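Local coordinates for mannosylglycerate hydrolase MGH1-like glycoside hydrolase domain-containing protein (Thermus thermophilus HB8, PDB 4WVA), which hydrolyses mannosylglycerate, a solute made by thermophiles under osmotic stress, to mannose and glycerate, and probably also glucosylglycerate with similar efficiency, at residues Asp234-Arg243 / Ala301-Thr310. Sequence-based numbering, arbitrary orientation.
Sequences DVGFNAILQR and AGFLPLFAGT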
loop_
_atom_site.group_PDB
_atom_site.type_symbol
_atom_site.label_atom_id
_atom_site.label_comp_id
_atom_site.label_asym_id
_atom_site.label_seq_id
_atom_site.Cartn_x
_atom_site.Cartn_y
_atom_site.Cartn_z
ATOM N N ASP A 234 -2.060 6.304 20.398
ATOM C CA ASP A 234 -3.332 6.890 20.038
ATOM C C ASP A 234 -3.538 6.798 18.522
ATOM O O ASP A 234 -2.723 7.321 17.736
ATOM C CB ASP A 234 -3.371 8.355 20.498
ATOM C CG ASP A 234 -4.604 9.110 20.008
ATOM O OD1 ASP A 234 -5.643 8.493 19.684
ATOM O OD2 ASP A 234 -4.515 10.365 19.941
ATOM N N VAL A 235 -4.631 6.178 18.110
ATOM C CA VAL A 235 -4.933 6.083 16.692
ATOM C C VAL A 235 -5.105 7.464 16.055
ATOM O O VAL A 235 -4.672 7.690 14.924
ATOM C CB VAL A 235 -6.153 5.174 16.394
ATOM C CG1 VAL A 235 -7.441 5.692 17.020
ATOM C CG2 VAL A 235 -6.323 4.994 14.902
ATOM N N GLY A 236 -5.720 8.404 16.785
ATOM C CA GLY A 236 -5.909 9.740 16.248
ATOM C C GLY A 236 -4.595 10.474 15.995
ATOM O O GLY A 236 -4.353 10.959 14.889
ATOM N N PHE A 237 -3.753 10.551 17.028
ATOM C CA PHE A 237 -2.453 11.207 16.957
ATOM C C PHE A 237 -1.660 10.620 15.797
ATOM O O PHE A 237 -1.121 11.329 14.982
ATOM C CB PHE A 237 -1.693 11.026 18.272
ATOM C CG PHE A 237 -0.526 11.955 18.443
ATOM C CD1 PHE A 237 0.648 11.748 17.762
ATOM C CD2 PHE A 237 -0.596 13.026 19.329
ATOM C CE1 PHE A 237 1.722 12.600 17.929
ATOM C CE2 PHE A 237 0.472 13.874 19.502
ATOM C CZ PHE A 237 1.630 13.671 18.802
ATOM N N ASN A 238 -1.637 9.299 15.713
ATOM C CA ASN A 238 -0.841 8.634 14.692
ATOM C C ASN A 238 -1.378 8.737 13.278
ATOM O O ASN A 238 -0.598 8.842 12.325
ATOM C CB ASN A 238 -0.579 7.183 15.100
ATOM C CG ASN A 238 0.551 7.094 16.102
ATOM O OD1 ASN A 238 1.721 7.149 15.730
ATOM N ND2 ASN A 238 0.207 7.022 17.390
ATOM N N ALA A 239 -2.694 8.726 13.118
ATOM C CA ALA A 239 -3.267 8.931 11.799
ATOM C C ALA A 239 -2.946 10.327 11.317
ATOM O O ALA A 239 -2.592 10.534 10.146
ATOM C CB ALA A 239 -4.762 8.722 11.818
ATOM N N ILE A 240 -3.068 11.296 12.217
ATOM C CA ILE A 240 -2.751 12.691 11.880
ATOM C C ILE A 240 -1.263 12.869 11.538
ATOM O O ILE A 240 -0.901 13.573 10.568
ATOM C CB ILE A 240 -3.245 13.641 13.012
ATOM C CG1 ILE A 240 -4.778 13.758 12.927
ATOM C CG2 ILE A 240 -2.592 15.017 12.949
ATOM C CD1 ILE A 240 -5.393 14.377 14.145
ATOM N N LEU A 241 -0.394 12.208 12.300
ATOM C CA LEU A 241 1.044 12.219 12.013
ATOM C C LEU A 241 1.383 11.578 10.668
ATOM O O LEU A 241 2.205 12.097 9.918
ATOM C CB LEU A 241 1.817 11.560 13.145
ATOM C CG LEU A 241 3.334 11.367 12.972
ATOM C CD1 LEU A 241 4.051 12.667 12.639
ATOM C CD2 LEU A 241 3.927 10.752 14.227
ATOM N N GLN A 242 0.754 10.449 10.350
ATOM C CA GLN A 242 0.999 9.813 9.051
ATOM C C GLN A 242 0.596 10.767 7.926
ATOM O O GLN A 242 1.322 10.928 6.956
ATOM C CB GLN A 242 0.243 8.493 8.946
ATOM C CG GLN A 242 0.287 7.819 7.570
ATOM C CD GLN A 242 1.640 7.206 7.200
ATOM O OE1 GLN A 242 2.563 7.125 8.015
ATOM N NE2 GLN A 242 1.750 6.773 5.948
ATOM N N ARG A 243 -0.589 11.373 8.035
ATOM C CA ARG A 243 -1.012 12.342 7.026
ATOM C C ARG A 243 -0.018 13.498 6.932
ATOM O O ARG A 243 0.370 13.901 5.827
ATOM C CB ARG A 243 -2.419 12.858 7.303
ATOM C CG ARG A 243 -2.893 13.946 6.353
ATOM C CD ARG A 243 -2.865 13.577 4.880
ATOM N NE ARG A 243 -3.345 14.689 4.066
ATOM C CZ ARG A 243 -4.630 14.915 3.755
ATOM N NH1 ARG A 243 -5.584 14.099 4.149
ATOM N NH2 ARG A 243 -4.958 15.970 3.029
ATOM N N ALA A 301 -11.906 8.869 16.794
ATOM C CA ALA A 301 -10.499 8.861 16.381
ATOM C C ALA A 301 -10.160 7.665 15.493
ATOM O O ALA A 301 -9.283 7.743 14.650
ATOM C CB ALA A 301 -9.575 8.871 17.588
ATOM N N GLY A 302 -10.870 6.564 15.688
ATOM C CA GLY A 302 -10.677 5.366 14.897
ATOM C C GLY A 302 -11.065 5.475 13.433
ATOM O O GLY A 302 -10.742 4.579 12.676
ATOM N N PHE A 303 -11.758 6.548 13.042
ATOM C CA PHE A 303 -12.016 6.853 11.635
ATOM C C PHE A 303 -10.849 7.619 10.996
ATOM O O PHE A 303 -10.748 7.674 9.768
ATOM C CB PHE A 303 -13.292 7.675 11.458
ATOM C CG PHE A 303 -14.554 6.918 11.732
ATOM C CD1 PHE A 303 -15.181 6.203 10.709
ATOM C CD2 PHE A 303 -15.119 6.931 12.989
ATOM C CE1 PHE A 303 -16.351 5.507 10.950
ATOM C CE2 PHE A 303 -16.299 6.229 13.239
ATOM C CZ PHE A 303 -16.894 5.511 12.229
ATOM N N LEU A 304 -9.938 8.157 11.805
ATOM C CA LEU A 304 -8.946 9.078 11.268
ATOM C C LEU A 304 -7.906 8.418 10.347
ATOM O O LEU A 304 -7.315 9.118 9.546
ATOM C CB LEU A 304 -8.307 9.917 12.369
ATOM C CG LEU A 304 -9.256 10.942 13.008
ATOM C CD1 LEU A 304 -8.576 11.541 14.220
ATOM C CD2 LEU A 304 -9.639 12.029 12.014
ATOM N N PRO A 305 -7.729 7.082 10.390
ATOM C CA PRO A 305 -6.834 6.548 9.339
ATOM C C PRO A 305 -7.301 6.824 7.908
ATOM O O PRO A 305 -6.496 6.818 6.987
ATOM C CB PRO A 305 -6.730 5.064 9.690
ATOM C CG PRO A 305 -6.862 5.066 11.172
ATOM C CD PRO A 305 -7.958 6.077 11.437
ATOM N N LEU A 306 -8.586 7.085 7.709
ATOM C CA LEU A 306 -9.042 7.523 6.389
ATOM C C LEU A 306 -8.337 8.812 5.936
ATOM O O LEU A 306 -7.980 8.965 4.765
ATOM C CB LEU A 306 -10.549 7.731 6.398
ATOM C CG LEU A 306 -11.405 6.506 6.694
ATOM C CD1 LEU A 306 -12.817 6.937 7.075
ATOM C CD2 LEU A 306 -11.414 5.533 5.523
ATOM N N PHE A 307 -8.163 9.740 6.876
ATOM C CA PHE A 307 -7.493 11.011 6.623
ATOM C C PHE A 307 -6.002 10.789 6.353
ATOM O O PHE A 307 -5.373 11.561 5.629
ATOM C CB PHE A 307 -7.713 11.905 7.852
ATOM C CG PHE A 307 -7.223 13.329 7.715
ATOM C CD1 PHE A 307 -7.852 14.214 6.853
ATOM C CD2 PHE A 307 -6.160 13.792 8.477
ATOM C CE1 PHE A 307 -7.446 15.528 6.756
ATOM C CE2 PHE A 307 -5.755 15.112 8.390
ATOM C CZ PHE A 307 -6.384 15.971 7.521
ATOM N N ALA A 308 -5.437 9.759 6.971
ATOM C CA ALA A 308 -4.052 9.367 6.699
ATOM C C ALA A 308 -3.872 8.742 5.301
ATOM O O ALA A 308 -2.817 8.865 4.687
ATOM C CB ALA A 308 -3.551 8.408 7.774
ATOM N N GLY A 309 -4.892 8.048 4.820
ATOM C CA GLY A 309 -4.842 7.404 3.508
ATOM C C GLY A 309 -4.161 6.043 3.489
ATOM O O GLY A 309 -3.689 5.599 2.436
ATOM N N THR A 310 -4.134 5.378 4.640
ATOM C CA THR A 310 -3.496 4.047 4.784
ATOM C C THR A 310 -4.384 2.819 4.502
ATOM O O THR A 310 -3.878 1.806 4.004
ATOM C CB THR A 310 -2.843 3.885 6.192
ATOM O OG1 THR A 310 -3.837 3.858 7.229
ATOM C CG2 THR A 310 -1.856 4.977 6.464
#
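Ala-239 packs against the turn from Leu-304 to Ala-308: its CB lies 3.4 Å from Leu-304 O and also meets Leu-304 CB, while its own O abuts Ala-308 CB at 3.3 Å. Small residues permit this approach, the CA atoms of Gly-236 and Ala-301 being 4.7 Å apart. Val-235 spreads its two methyls over 301-305, CG1 at the Ala-301 carbonyl and CG2, anti to the backbone N, against Pro-305 CG at 3.8 Å. Leu-304 CD1 rests on Gly-236 CA, and Met-361 of helix 356-368 closes over Leu-304 and Ile-240. Against this apolar packing, the other end is polar, though also buried. Arg-243, bent at chi2, curls back over the Phe-307 ring. Its NH1 donates to Phe-307 O at 2.9 Å, nearly straight and on a lone pair. CZ stands 4.4 Å from the ring centroid in a cation-pi contact, the two planes 35° apart. NE pairs with Asp-247, and NH2, close to Arg-279 of a second subunit, hydrogen-bonds to a methylpentanediol probably from the crystallisation liquor. A leucine here would probably leave Phe-307 O without this donor, Asp-247 without this salt bridge and the ring face without its cation. In this (alpha/alpha)6-barrel of family GH63, the contact seats the short helix 305-308 and its lead-in against helix 235-254, with Ile-240 beside Trp-34 of the probable substrate site.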